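Local coordinates for protein predicted ATPase involved in replication control, Cdc46/Mcm family (Methanopyrus kandleri AV19, PDB 3F8T) that probably binds ATP and single-stranded DNA as a member of the MCM family of replicative helicases, at residues A[268-273]-A[306-311]; A[344-349]-A[360-365]; A[294-299]-A[338-343]. The protein carries 2 engineered substitutions. All coordinates share one frame; numbering follows the deposited sequence.

Contact 1 of 3, residues A[268-273]-A[306-311]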
loop_
_atom_site.group_PDB
_atom_site.type_symbol
_atom_site.label_atom_id
_atom_site.label_comp_id
_atom_site.label_asym_id
_atom_site.label_seq_id
_atom_site.Cartn_x
_atom_site.Cartn_y
_atom_site.Cartn_z
ATOM N N TYR A 268 -4.664 9.525 6.281
ATOM C CA TYR A 268 -5.117 10.073 7.542
ATOM C C TYR A 268 -6.579 10.446 7.442
ATOM O O TYR A 268 -6.994 11.060 6.465
ATOM C CB TYR A 268 -4.296 11.317 7.914
ATOM C CG TYR A 268 -4.826 12.048 9.130
ATOM C CD1 TYR A 268 -4.318 11.787 10.401
ATOM C CD2 TYR A 268 -5.843 13.004 9.001
ATOM C CE1 TYR A 268 -4.817 12.459 11.516
ATOM C CE2 TYR A 268 -6.346 13.662 10.100
ATOM C CZ TYR A 268 -5.830 13.401 11.344
ATOM O OH TYR A 268 -6.346 14.090 12.419
ATOM N N VAL A 269 -7.359 10.053 8.448
ATOM C CA VAL A 269 -8.710 10.574 8.614
ATOM C C VAL A 269 -8.982 10.997 10.058
ATOM O O VAL A 269 -8.510 10.373 11.024
ATOM C CB VAL A 269 -9.832 9.583 8.161
ATOM C CG1 VAL A 269 -9.751 9.303 6.650
ATOM C CG2 VAL A 269 -9.820 8.264 8.973
ATOM N N ASP A 270 -9.758 12.061 10.182
ATOM C CA ASP A 270 -10.412 12.385 11.445
ATOM C C ASP A 270 -11.749 11.667 11.338
ATOM O O ASP A 270 -12.577 12.052 10.514
ATOM C CB ASP A 270 -10.598 13.903 11.533
ATOM C CG ASP A 270 -11.346 14.347 12.781
ATOM O OD1 ASP A 270 -12.057 13.553 13.422
ATOM O OD2 ASP A 270 -11.208 15.531 13.118
ATOM N N LEU A 271 -11.960 10.626 12.145
ATOM C CA LEU A 271 -13.185 9.819 12.034
ATOM C C LEU A 271 -14.468 10.659 12.148
ATOM O O LEU A 271 -15.490 10.363 11.500
ATOM C CB LEU A 271 -13.199 8.649 13.034
ATOM C CG LEU A 271 -14.225 7.545 12.709
ATOM C CD1 LEU A 271 -13.884 6.811 11.385
ATOM C CD2 LEU A 271 -14.313 6.545 13.835
ATOM N N ARG A 272 -14.407 11.722 12.946
ATOM C CA ARG A 272 -15.547 12.624 13.100
ATOM C C ARG A 272 -15.943 13.324 11.790
ATOM O O ARG A 272 -17.105 13.695 11.628
ATOM C CB ARG A 272 -15.254 13.669 14.180
ATOM C CG ARG A 272 -14.936 13.053 15.543
ATOM C CD ARG A 272 -14.316 14.063 16.500
ATOM N NE ARG A 272 -13.245 14.842 15.875
ATOM C CZ ARG A 272 -12.585 15.826 16.490
ATOM N NH1 ARG A 272 -12.885 16.139 17.749
ATOM N NH2 ARG A 272 -11.644 16.513 15.844
ATOM N N ARG A 273 -14.986 13.499 10.875
ATOM C CA ARG A 273 -15.236 14.158 9.589
ATOM C C ARG A 273 -15.381 13.159 8.431
ATOM O O ARG A 273 -15.386 13.551 7.263
ATOM C CB ARG A 273 -14.105 15.126 9.261
ATOM C CG ARG A 273 -13.868 16.219 10.301
ATOM C CD ARG A 273 -12.634 17.016 9.919
ATOM N NE ARG A 273 -12.381 18.164 10.795
ATOM C CZ ARG A 273 -12.936 19.372 10.648
ATOM N NH1 ARG A 273 -13.816 19.609 9.678
ATOM N NH2 ARG A 273 -12.611 20.349 11.483
ATOM N N VAL A 306 -6.422 6.688 12.041
ATOM C CA VAL A 306 -7.825 6.978 12.353
ATOM C C VAL A 306 -7.858 7.826 13.614
ATOM O O VAL A 306 -7.804 7.298 14.719
ATOM C CB VAL A 306 -8.662 5.694 12.558
ATOM C CG1 VAL A 306 -10.126 6.060 12.837
ATOM C CG2 VAL A 306 -8.595 4.805 11.312
ATOM N N ASP A 307 -7.925 9.140 13.426
ATOM C CA ASP A 307 -7.826 10.085 14.549
ATOM C C ASP A 307 -9.219 10.321 15.133
ATOM O O ASP A 307 -10.228 10.210 14.426
ATOM C CB ASP A 307 -7.223 11.409 14.076
ATOM C CG ASP A 307 -6.510 12.193 15.202
ATOM O OD1 ASP A 307 -6.509 11.770 16.372
ATOM O OD2 ASP A 307 -5.920 13.241 14.873
ATOM N N HIS A 308 -9.262 10.645 16.422
ATOM C CA HIS A 308 -10.512 10.944 17.132
ATOM C C HIS A 308 -11.541 9.816 17.074
ATOM O O HIS A 308 -12.681 10.015 16.625
ATOM C CB HIS A 308 -11.100 12.270 16.633
ATOM C CG HIS A 308 -10.087 13.372 16.589
ATOM N ND1 HIS A 308 -9.569 13.944 17.727
ATOM C CD2 HIS A 308 -9.460 13.968 15.549
ATOM C CE1 HIS A 308 -8.687 14.870 17.389
ATOM N NE2 HIS A 308 -8.593 14.895 16.073
ATOM N N LEU A 309 -11.134 8.641 17.540
ATOM C CA LEU A 309 -11.991 7.459 17.560
ATOM C C LEU A 309 -13.134 7.534 18.591
ATOM O O LEU A 309 -14.091 6.758 18.513
ATOM C CB LEU A 309 -11.128 6.200 17.800
ATOM C CG LEU A 309 -11.699 4.784 17.627
ATOM C CD1 LEU A 309 -12.153 4.532 16.184
ATOM C CD2 LEU A 309 -10.627 3.782 17.997
ATOM N N GLU A 310 -13.042 8.451 19.562
ATOM C CA GLU A 310 -14.065 8.537 20.616
ATOM C C GLU A 310 -15.463 8.607 20.029
ATOM O O GLU A 310 -15.705 9.381 19.099
ATOM C CB GLU A 310 -13.819 9.730 21.558
ATOM C CG GLU A 310 -13.825 11.103 20.881
ATOM C CD GLU A 310 -12.445 11.585 20.450
ATOM O OE1 GLU A 310 -11.472 10.796 20.456
ATOM O OE2 GLU A 310 -12.327 12.785 20.116
ATOM N N GLY A 311 -16.357 7.771 20.556
ATOM C CA GLY A 311 -17.764 7.732 20.129
ATOM C C GLY A 311 -17.946 7.276 18.690
ATOM O O GLY A 311 -18.937 7.628 18.039
HETATM O O HOH W 1 -14.205 14.597 19.832
#

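Contact 2 of 3, residues A[344-349]-A[360-365]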
loop_
_atom_site.group_PDB
_atom_site.type_symbol
_atom_site.label_atom_id
_atom_site.label_comp_id
_atom_site.label_asym_id
_atom_site.label_seq_id
_atom_site.Cartn_x
_atom_site.Cartn_y
_atom_site.Cartn_z
ATOM N N ALA A 344 -4.958 4.133 15.394
ATOM C CA ALA A 344 -6.070 4.951 15.846
ATOM C C ALA A 344 -5.638 5.793 17.043
ATOM O O ALA A 344 -4.644 5.481 17.702
ATOM C CB ALA A 344 -7.213 4.082 16.216
ATOM N N ALA A 345 -6.368 6.883 17.277
ATOM C CA ALA A 345 -6.170 7.722 18.458
ATOM C C ALA A 345 -7.508 8.037 19.116
ATOM O O ALA A 345 -8.508 8.319 18.436
ATOM C CB ALA A 345 -5.434 8.982 18.083
ATOM N N ILE A 346 -7.523 8.001 20.445
ATOM C CA ILE A 346 -8.733 8.314 21.204
ATOM C C ILE A 346 -8.389 9.228 22.374
ATOM O O ILE A 346 -7.333 9.079 23.004
ATOM C CB ILE A 346 -9.441 7.038 21.721
ATOM C CG1 ILE A 346 -10.840 7.355 22.241
ATOM C CG2 ILE A 346 -8.615 6.326 22.820
ATOM C CD1 ILE A 346 -11.776 6.147 22.278
ATOM N N ASN A 347 -9.278 10.181 22.632
ATOM C CA ASN A 347 -9.117 11.095 23.753
ATOM C C ASN A 347 -9.979 10.627 24.905
ATOM O O ASN A 347 -11.192 10.825 24.872
ATOM C CB ASN A 347 -9.509 12.523 23.365
ATOM C CG ASN A 347 -9.552 13.471 24.568
ATOM O OD1 ASN A 347 -9.110 13.124 25.664
ATOM N ND2 ASN A 347 -10.089 14.672 24.361
ATOM N N PRO A 348 -9.354 10.032 25.939
ATOM C CA PRO A 348 -10.080 9.596 27.130
ATOM C C PRO A 348 -10.411 10.815 27.998
ATOM O O PRO A 348 -10.932 11.816 27.492
ATOM C CB PRO A 348 -9.074 8.678 27.834
ATOM C CG PRO A 348 -7.736 9.191 27.411
ATOM C CD PRO A 348 -7.901 9.795 26.052
ATOM N N GLY A 349 -10.112 10.744 29.289
ATOM C CA GLY A 349 -10.233 11.923 30.145
ATOM C C GLY A 349 -10.207 11.603 31.618
ATOM O O GLY A 349 -9.831 10.495 32.024
ATOM N N ARG A 360 -11.393 4.067 31.291
ATOM C CA ARG A 360 -11.694 5.437 30.865
ATOM C C ARG A 360 -11.911 5.586 29.355
ATOM O O ARG A 360 -12.361 6.635 28.893
ATOM C CB ARG A 360 -10.598 6.402 31.319
ATOM C CG ARG A 360 -10.500 6.589 32.832
ATOM C CD ARG A 360 -9.302 7.454 33.208
ATOM N NE ARG A 360 -8.083 7.045 32.504
ATOM C CZ ARG A 360 -7.348 7.839 31.722
ATOM N NH1 ARG A 360 -7.679 9.117 31.549
ATOM N NH2 ARG A 360 -6.263 7.357 31.119
ATOM N N ILE A 361 -11.578 4.546 28.599
ATOM C CA ILE A 361 -11.807 4.529 27.156
ATOM C C ILE A 361 -13.274 4.213 26.879
ATOM O O ILE A 361 -13.740 3.112 27.176
ATOM C CB ILE A 361 -10.918 3.471 26.462
ATOM C CG1 ILE A 361 -9.435 3.780 26.696
ATOM C CG2 ILE A 361 -11.232 3.389 24.968
ATOM C CD1 ILE A 361 -8.505 2.700 26.197
ATOM N N ASP A 362 -14.002 5.174 26.321
ATOM C CA ASP A 362 -15.393 4.909 25.933
ATOM C C ASP A 362 -15.477 4.308 24.517
ATOM O O ASP A 362 -15.594 5.013 23.512
ATOM C CB ASP A 362 -16.322 6.125 26.164
ATOM C CG ASP A 362 -16.308 7.128 25.013
ATOM O OD1 ASP A 362 -15.224 7.653 24.679
ATOM O OD2 ASP A 362 -17.392 7.397 24.447
ATOM N N LEU A 363 -15.349 2.987 24.481
ATOM C CA LEU A 363 -15.488 2.169 23.286
ATOM C C LEU A 363 -15.895 0.816 23.802
ATOM O O LEU A 363 -15.441 0.406 24.876
ATOM C CB LEU A 363 -14.153 2.011 22.563
ATOM C CG LEU A 363 -13.617 3.012 21.545
ATOM C CD1 LEU A 363 -12.251 2.523 21.068
ATOM C CD2 LEU A 363 -14.558 3.205 20.358
ATOM N N ASP A 364 -16.723 0.098 23.048
ATOM C CA ASP A 364 -17.189 -1.197 23.523
ATOM C C ASP A 364 -16.057 -2.215 23.596
ATOM O O ASP A 364 -15.076 -2.131 22.844
ATOM C CB ASP A 364 -18.369 -1.717 22.687
ATOM C CG ASP A 364 -18.009 -1.919 21.249
ATOM O OD1 ASP A 364 -17.831 -3.086 20.850
ATOM O OD2 ASP A 364 -17.875 -0.907 20.532
ATOM N N GLN A 365 -16.204 -3.168 24.512
ATOM C CA GLN A 365 -15.192 -4.188 24.778
ATOM C C GLN A 365 -14.803 -5.008 23.547
ATOM O O GLN A 365 -13.618 -5.273 23.342
ATOM C CB GLN A 365 -15.641 -5.102 25.927
ATOM C CG GLN A 365 -15.917 -4.343 27.224
ATOM C CD GLN A 365 -16.596 -5.186 28.306
ATOM O OE1 GLN A 365 -16.343 -6.389 28.444
ATOM N NE2 GLN A 365 -17.452 -4.541 29.095
HETATM O O HOH W 2 -12.518 8.359 25.285
#

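Contact 3 of 3, residues A[294-299]-A[338-343]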
loop_
_atom_site.group_PDB
_atom_site.type_symbol
_atom_site.label_atom_id
_atom_site.label_comp_id
_atom_site.label_asym_id
_atom_site.label_seq_id
_atom_site.Cartn_x
_atom_site.Cartn_y
_atom_site.Cartn_z
ATOM N N GLY A 294 -12.739 4.535 -0.583
ATOM C CA GLY A 294 -12.619 5.299 0.659
ATOM C C GLY A 294 -11.269 5.048 1.309
ATOM O O GLY A 294 -10.424 4.329 0.769
ATOM N N ALA A 295 -11.076 5.633 2.488
ATOM C CA ALA A 295 -9.769 5.669 3.143
ATOM C C ALA A 295 -9.107 4.318 3.358
ATOM O O ALA A 295 -7.915 4.197 3.129
ATOM C CB ALA A 295 -9.858 6.430 4.476
ATOM N N ALA A 296 -9.854 3.329 3.848
ATOM C CA ALA A 296 -9.260 2.036 4.207
ATOM C C ALA A 296 -8.701 1.321 2.966
ATOM O O ALA A 296 -7.642 0.688 3.011
ATOM C CB ALA A 296 -10.263 1.166 4.919
ATOM N N VAL A 297 -9.435 1.445 1.861
ATOM C CA VAL A 297 -9.027 0.927 0.550
ATOM C C VAL A 297 -7.799 1.683 0.016
ATOM O O VAL A 297 -6.851 1.073 -0.478
ATOM C CB VAL A 297 -10.231 0.968 -0.448
ATOM C CG1 VAL A 297 -9.823 0.497 -1.840
ATOM C CG2 VAL A 297 -11.355 0.077 0.089
ATOM N N LEU A 298 -7.792 3.008 0.127
ATOM C CA LEU A 298 -6.625 3.773 -0.328
ATOM C C LEU A 298 -5.383 3.526 0.541
ATOM O O LEU A 298 -4.253 3.775 0.109
ATOM C CB LEU A 298 -6.946 5.275 -0.416
ATOM C CG LEU A 298 -7.997 5.669 -1.467
ATOM C CD1 LEU A 298 -8.310 7.160 -1.333
ATOM C CD2 LEU A 298 -7.484 5.342 -2.870
ATOM N N ALA A 299 -5.594 3.022 1.758
ATOM C CA ALA A 299 -4.486 2.718 2.691
ATOM C C ALA A 299 -4.018 1.261 2.566
ATOM O O ALA A 299 -3.146 0.821 3.317
ATOM C CB ALA A 299 -4.925 2.995 4.148
ATOM N N ALA A 338 -8.253 -3.959 1.625
ATOM C CA ALA A 338 -8.014 -2.891 2.577
ATOM C C ALA A 338 -7.090 -3.450 3.645
ATOM O O ALA A 338 -7.454 -3.552 4.823
ATOM C CB ALA A 338 -9.329 -2.423 3.182
ATOM N N ARG A 339 -5.885 -3.818 3.209
ATOM C CA ARG A 339 -4.929 -4.524 4.052
ATOM C C ARG A 339 -4.078 -3.488 4.739
ATOM O O ARG A 339 -2.883 -3.357 4.457
ATOM C CB ARG A 339 -4.078 -5.497 3.214
ATOM C CG ARG A 339 -4.929 -6.631 2.613
ATOM C CD ARG A 339 -4.244 -7.321 1.402
ATOM N NE ARG A 339 -4.029 -6.406 0.278
ATOM C CZ ARG A 339 -3.508 -6.767 -0.896
ATOM N NH1 ARG A 339 -3.162 -8.040 -1.125
ATOM N NH2 ARG A 339 -3.341 -5.863 -1.855
ATOM N N CYS A 340 -4.722 -2.739 5.634
ATOM C CA CYS A 340 -4.073 -1.615 6.317
ATOM C C CYS A 340 -3.780 -1.945 7.779
ATOM O O CYS A 340 -4.465 -2.759 8.389
ATOM C CB CYS A 340 -4.952 -0.361 6.209
ATOM S SG CYS A 340 -6.667 -0.568 6.714
ATOM N N ALA A 341 -2.737 -1.337 8.325
ATOM C CA ALA A 341 -2.455 -1.439 9.753
ATOM C C ALA A 341 -3.132 -0.213 10.363
ATOM O O ALA A 341 -2.841 0.913 9.964
ATOM C CB ALA A 341 -0.930 -1.424 9.986
ATOM N N VAL A 342 -4.051 -0.432 11.297
ATOM C CA VAL A 342 -4.843 0.663 11.841
ATOM C C VAL A 342 -4.115 1.311 13.029
ATOM O O VAL A 342 -3.865 0.660 14.054
ATOM C CB VAL A 342 -6.247 0.205 12.249
ATOM C CG1 VAL A 342 -6.998 1.334 12.991
ATOM C CG2 VAL A 342 -7.040 -0.257 10.999
ATOM N N LEU A 343 -3.778 2.579 12.845
ATOM C CA LEU A 343 -3.212 3.420 13.904
ATOM C C LEU A 343 -4.272 4.429 14.305
ATOM O O LEU A 343 -4.467 5.434 13.644
ATOM C CB LEU A 343 -1.943 4.133 13.439
ATOM C CG LEU A 343 -1.374 5.154 14.467
ATOM C CD1 LEU A 343 -1.076 4.500 15.811
ATOM C CD2 LEU A 343 -0.154 5.776 13.904
#

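Contact 1 of 3, residues A[268-273]-A[306-311]
Arg272 and His308 meet because the arginine chain bends once, at chi3 (-47°), with CG opposite the carbonyl carbon, which lays the guanidinium flat over the imidazole. The two planes lie 17° apart, with NH2 over the middle of the ring; the opposite face of the imidazole sits over Asp307 OD1. The same guanidinium grips Asp270 side-on, NE to OD1 and NH2 to OD2 (3.0 and 2.9 Å), which fixes its rotation. Its NH1 reaches Glu310 OE2 through a water. Underneath runs the parallel ladder: Asp307 N to Val269 O (2.8 Å) and Leu271 N to Asp307 O (2.9 Å). Just past the strand ends, Leu271 CD2 packs on Leu309 CD1 (3.8 Å). Asp307 probably holds the Walker B aspartate position, with His308 where that motif usually has its glutamate. Tyr268 OH bonds Asp307 OD2 (2.6 Å) on the anti lone pair, and Ser252 of helix 248-261 shares that oxygen. The ladder's end is thus polar on the side of Asp270 and Asp307, apolar on that of Val269 and Val306, and Asp270 probably offsets the charge of Arg272 where it lies on His308.

Contact 2 of 3, residues A[344-349]-A[360-365]
At the C-terminal end of strand 341-346, where the AAA+ core of MCM proteins carries its sensor 1 asparagine (probably Asn347 here), Ile346, Pro348 and Gly349 meet the returning loop 360-365. The two segments run roughly antiparallel without forming a ladder, so apolar side chains, one arginine bond and a water do the joining. Ile346 holds its CG1 opposite the backbone N, which sends CD1 out into the loop, where it meets Leu363 tip to tip at CG (3.7 Å) and touches Ile361 CG2 (3.9 Å). Behind this apolar cluster, Ile346 leans on Leu243 and Ala245 of strand 242-245, while Ile361 packs on Ile374 and Phe376 of strand 373-376. Farther out, Arg360 bends at chi3 (-47°) and gives NH1 to Gly349 O, 2.6 Å away. The oxygen lies in the guanidinium plane, but the donor comes in 36° above the carbonyl plane, off the lone pairs. Pro348 CB sits over a face of the same guanidinium, 4.0 Å from NH1. With an alanine here, Gly349 O would probably lose its donor from loop 360-365 and Pro348 the flat group it rests on, leaving the loop less firmly tied to residues 347-349 beyond the strand. Between the two ends, a water donates both to Asn347 O (2.8 Å) and to Asp362 OD1 (2.9 Å). Asp362 is the centre of an inverse gamma turn, closed by a weak bond from Leu363 N to Ile361 O; with this tight bend between them, Ile361 and Leu363 both meet Ile346 CD1. Such a turn-back beyond the sensor 1 strand, leading through the N-cap Asp364 into helix 365-368 and then the edge strand 373-376, follows the course of the chain in an AAA+ ATPase core.

Contact 3 of 3, residues A[294-299]-A[338-343]
Ala296 and Ala299 meet Ala338 and Cys340 in an interface built almost wholly of the smallest side chains, with a methyl and a methylene set against backbone carbonyls and not a single cross-segment hydrogen bond. The methyl of Ala338 does most of the work on one flank: its CB lies 3.5 Å from Ala296 O and 4.1 Å from Ala296 CB, with Val297 CG2 more distantly against the same methyl. Cys340 takes the other flank. Its CB is 3.6 Å from Ala299 O and 3.9 Å from Ala299 CB, and with chi1 at 52° SG stands between the backbone N and the carbonyl carbon of its own residue. That places the sulfur against Ala296, 4.0 Å from Ala296 O and also near its CB, while Cys340 CB meets Ala299. With such small groups the backbones can come close: the CA atoms of Val297 and Ala338 are just 4.4 Å apart. Between the two contact points, Arg339 is the centre of an inverse gamma turn; its side chain starts off away from the helix, and NE pairs in a salt bridge with Asp300, just beyond Ala299. The short helix 295-298 follows the hairpin 281-285/289-293, and segment 338-343 leaves the hairpin 328-331/334-337, which by position probably correspond to the helix-2 insert and presensor-1 hairpins of MCM helicases. Their bases are joined here: Val329 packs on Ala296, Val297 and Ala338, while Leu304 of strand 303-307 backs Ala299 and Cys340 and Val267 of strand 266-270 lies against Ala299.

In the fold
All three contacts belong to the five-stranded parallel sheet of the P-loop domain, whose strand order matches the AAA+ core. Contacts 1 and 2 lie toward the C-terminal strand ends, partly buried and their centres about 12 Å apart; they are joined by backbone bonds of Ala345 with Val306 in the sheet and with Leu309 just past it. Contact 3, deeply buried, sits at the opposite end of strand 341-346, about 20 Å between centres from contact 2. Chemistry follows place: contact 1 has the salt bridge and stack, contact 2 an apolar cluster, one arginine-to-carbonyl bond and a water, and contact 3 bare methyls and a thiol in the interior, where Ala295 also touches Val269 of contact 1.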